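Probable hydrolase (Pseudomonas aeruginosa, PDB 7AL6) is of unknown function but adopts the alpha/beta hydrolase fold and is probably a hydrolase, possibly a lipolytic one. Local coordinates at residues A[85-89]-A[115-119]. Numbering follows the deposited sequence.
Sequences LMVAE and LPERI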
ATOM      1  N   LEU A  85       7.491  -0.808  20.379  1.00 25.41           N
ATOM      2  CA  LEU A  85       7.003  -2.030  21.059  1.00 30.52           C
ATOM      3  C   LEU A  85       7.062  -3.215  20.084  1.00 24.32           C
ATOM      4  O   LEU A  85       7.507  -4.259  20.454  1.00 20.97           O
ATOM      5  CB  LEU A  85       5.577  -1.773  21.546  1.00 32.21           C
ATOM      6  CG  LEU A  85       4.925  -2.921  22.292  1.00 34.66           C
ATOM      7  CD1 LEU A  85       5.727  -3.302  23.508  1.00 37.85           C
ATOM      8  CD2 LEU A  85       3.508  -2.576  22.684  1.00 40.22           C
ATOM      9  N   MET A  86       6.641  -3.014  18.852  1.00 26.91           N
ATOM     10  CA  MET A  86       6.660  -4.061  17.810  1.00 26.16           C
ATOM     11  C   MET A  86       8.103  -4.399  17.430  1.00 29.08           C
ATOM     12  O   MET A  86       8.338  -5.519  17.075  1.00 26.72           O
ATOM     13  CB  MET A  86       5.795  -3.658  16.623  1.00 27.78           C
ATOM     14  CG  MET A  86       4.348  -3.663  17.016  1.00 30.15           C
ATOM     15  SD  MET A  86       3.218  -3.386  15.710  1.00 37.10           S
ATOM     16  CE  MET A  86       1.969  -4.605  16.067  1.00 46.76           C
ATOM     17  N   VAL A  87       9.014  -3.431  17.454  1.00 29.66           N
ATOM     18  CA  VAL A  87      10.444  -3.696  17.168  1.00 22.72           C
ATOM     19  C   VAL A  87      10.956  -4.662  18.236  1.00 27.20           C
ATOM     20  O   VAL A  87      11.548  -5.646  17.882  1.00 27.15           O
ATOM     21  CB  VAL A  87      11.289  -2.414  17.132  1.00 23.23           C
ATOM     22  CG1 VAL A  87      12.750  -2.734  17.341  1.00 22.06           C
ATOM     23  CG2 VAL A  87      11.087  -1.632  15.854  1.00 23.03           C
ATOM     24  N   ALA A  88      10.667  -4.404  19.501  1.00 26.37           N
ATOM     25  CA  ALA A  88      11.060  -5.315  20.579  1.00 29.59           C
ATOM     26  C   ALA A  88      10.465  -6.711  20.383  1.00 29.01           C
ATOM     27  O   ALA A  88      11.174  -7.714  20.510  1.00 27.20           O
ATOM     28  CB  ALA A  88      10.640  -4.752  21.948  1.00 26.24           C
ATOM     29  N   GLU A  89       9.170  -6.795  20.047  1.00 25.42           N
ATOM     30  CA  GLU A  89       8.582  -8.101  19.736  1.00 30.30           C
ATOM     31  C   GLU A  89       9.353  -8.804  18.639  1.00 30.35           C
ATOM     32  O   GLU A  89       9.620 -10.004  18.726  1.00 28.23           O
ATOM     33  CB  GLU A  89       7.126  -7.960  19.304  1.00 30.49           C
ATOM     34  CG  GLU A  89       6.255  -7.367  20.381  1.00 38.08           C
ATOM     35  CD  GLU A  89       5.843  -8.405  21.388  1.00 39.87           C
ATOM     36  OE1 GLU A  89       5.186  -9.369  20.972  1.00 43.76           O
ATOM     37  OE2 GLU A  89       6.203  -8.261  22.571  1.00 46.70           O
ATOM     38  N   LEU A 115       3.251   1.043  29.373  1.00 25.65           N
ATOM     39  CA  LEU A 115       3.571  -0.373  29.526  1.00 28.24           C
ATOM     40  C   LEU A 115       4.748  -0.541  30.479  1.00 27.44           C
ATOM     41  O   LEU A 115       5.824  -1.033  30.100  1.00 27.25           O
ATOM     42  CB  LEU A 115       3.880  -0.993  28.166  1.00 25.67           C
ATOM     43  CG  LEU A 115       2.647  -1.257  27.297  1.00 30.20           C
ATOM     44  CD1 LEU A 115       3.110  -1.886  25.964  1.00 39.46           C
ATOM     45  CD2 LEU A 115       1.662  -2.183  28.041  1.00 33.40           C
ATOM     46  N   PRO A 116       4.600  -0.207  31.768  1.00 26.12           N
ATOM     47  CA  PRO A 116       5.709  -0.287  32.705  1.00 29.84           C
ATOM     48  C   PRO A 116       6.292  -1.704  32.824  1.00 30.78           C
ATOM     49  O   PRO A 116       7.424  -1.813  33.017  1.00 31.98           O
ATOM     50  CB  PRO A 116       5.159   0.233  34.028  1.00 27.46           C
ATOM     51  CG  PRO A 116       3.679   0.300  33.843  1.00 35.67           C
ATOM     52  CD  PRO A 116       3.408   0.327  32.359  1.00 30.96           C
ATOM     53  N   GLU A 117       5.507  -2.741  32.565  1.00 30.03           N
ATOM     54  CA  GLU A 117       5.919  -4.165  32.633  1.00 29.91           C
ATOM     55  C   GLU A 117       7.100  -4.437  31.670  1.00 30.12           C
ATOM     56  O   GLU A 117       7.882  -5.287  31.981  1.00 34.30           O
ATOM     57  CB  GLU A 117       4.699  -5.060  32.361  1.00 39.15           C
ATOM     58  CG  GLU A 117       4.312  -5.117  30.882  1.00 54.61           C
ATOM     59  CD  GLU A 117       2.931  -5.461  30.355  1.00 60.96           C
ATOM     60  OE1 GLU A 117       1.949  -5.189  31.025  1.00 66.63           O
ATOM     61  OE2 GLU A 117       2.867  -5.924  29.218  1.00 58.00           O
ATOM     62  N   ARG A 118       7.201  -3.766  30.522  1.00 31.78           N
ATOM     63  CA  ARG A 118       8.221  -3.993  29.481  1.00 30.23           C
ATOM     64  C   ARG A 118       9.496  -3.164  29.631  1.00 29.75           C
ATOM     65  O   ARG A 118      10.463  -3.579  29.098  1.00 30.34           O
ATOM     66  CB  ARG A 118       7.656  -3.594  28.118  1.00 28.37           C
ATOM     67  CG  ARG A 118       6.318  -4.208  27.755  1.00 35.78           C
ATOM     68  CD  ARG A 118       6.302  -5.709  27.578  1.00 41.04           C
ATOM     69  NE  ARG A 118       7.257  -6.210  26.616  1.00 47.05           N
ATOM     70  CZ  ARG A 118       6.981  -6.587  25.378  1.00 44.63           C
ATOM     71  NH1 ARG A 118       7.951  -7.020  24.603  1.00 40.97           N
ATOM     72  NH2 ARG A 118       5.752  -6.547  24.917  1.00 40.51           N
ATOM     73  N   ILE A 119       9.513  -2.067  30.364  1.00 30.95           N
ATOM     74  CA  ILE A 119      10.635  -1.135  30.266  1.00 28.12           C
ATOM     75  C   ILE A 119      11.485  -1.215  31.533  1.00 28.38           C
ATOM     76  O   ILE A 119      11.017  -0.911  32.641  1.00 34.94           O
ATOM     77  CB  ILE A 119      10.145   0.306  30.044  1.00 28.39           C
ATOM     78  CG1 ILE A 119       9.234   0.411  28.843  1.00 25.33           C
ATOM     79  CG2 ILE A 119      11.345   1.222  29.893  1.00 28.32           C
ATOM     80  CD1 ILE A 119       9.855  -0.180  27.537  1.00 24.23           C
TER
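R118 reaches from the turn to E89 on the helix and holds that carboxylate end-on, with both terminal nitrogens directed at a single oxygen. R118 NH1 lies 3.0 Å from E89 OE2. R118 NH2 is 2.9 Å from the same E89 OE2, and both N-H...O angles are about 140°, so OE2 sits in a bent fork between the two donors, tilted slightly from the guanidinium plane. NH1 meets OE2 nearly along the C-O direction, whereas NH2 comes from above the carboxylate plane. This difference is consistent with the two planes being 74° apart, far from the coplanar arrangement of a two-oxygen bidentate bridge.

NE of R118 bonds to the carbonyl O of E94, and NH1 has a second acceptor in the carbonyl O of W93. Bends at chi2 and chi3 bring the guanidinium to this place, where the bonds to E89, E94 and W93 hold it. In the alpha/beta hydrolase fold, this contact ties helix 77-91 to the helix-to-strand junction of the parallel beta-alpha-beta unit formed by strand 96-101, helix 103-114 and strand 119-125.

One face of the R118 guanidinium is covered by L85, whose CD1 lies 3.5 Å from R118 NH2. L85 CD2 presses on L115 CD1 at 3.4 Å, tighter than ordinary carbon contact, with the two leucine side chains crossing at about a right angle. L85 CD1 thus serves both neighbours, being also 3.9 Å from L115 CD1, while CD2 meets the leucine alone. A88 CB approaches R118 NH1 obliquely at 4.4 Å. Within the turn, the backbone N of R118 bonds to the L115 carbonyl O at 3.1 Å, while L150 of the second subunit packs against both L85 and E89.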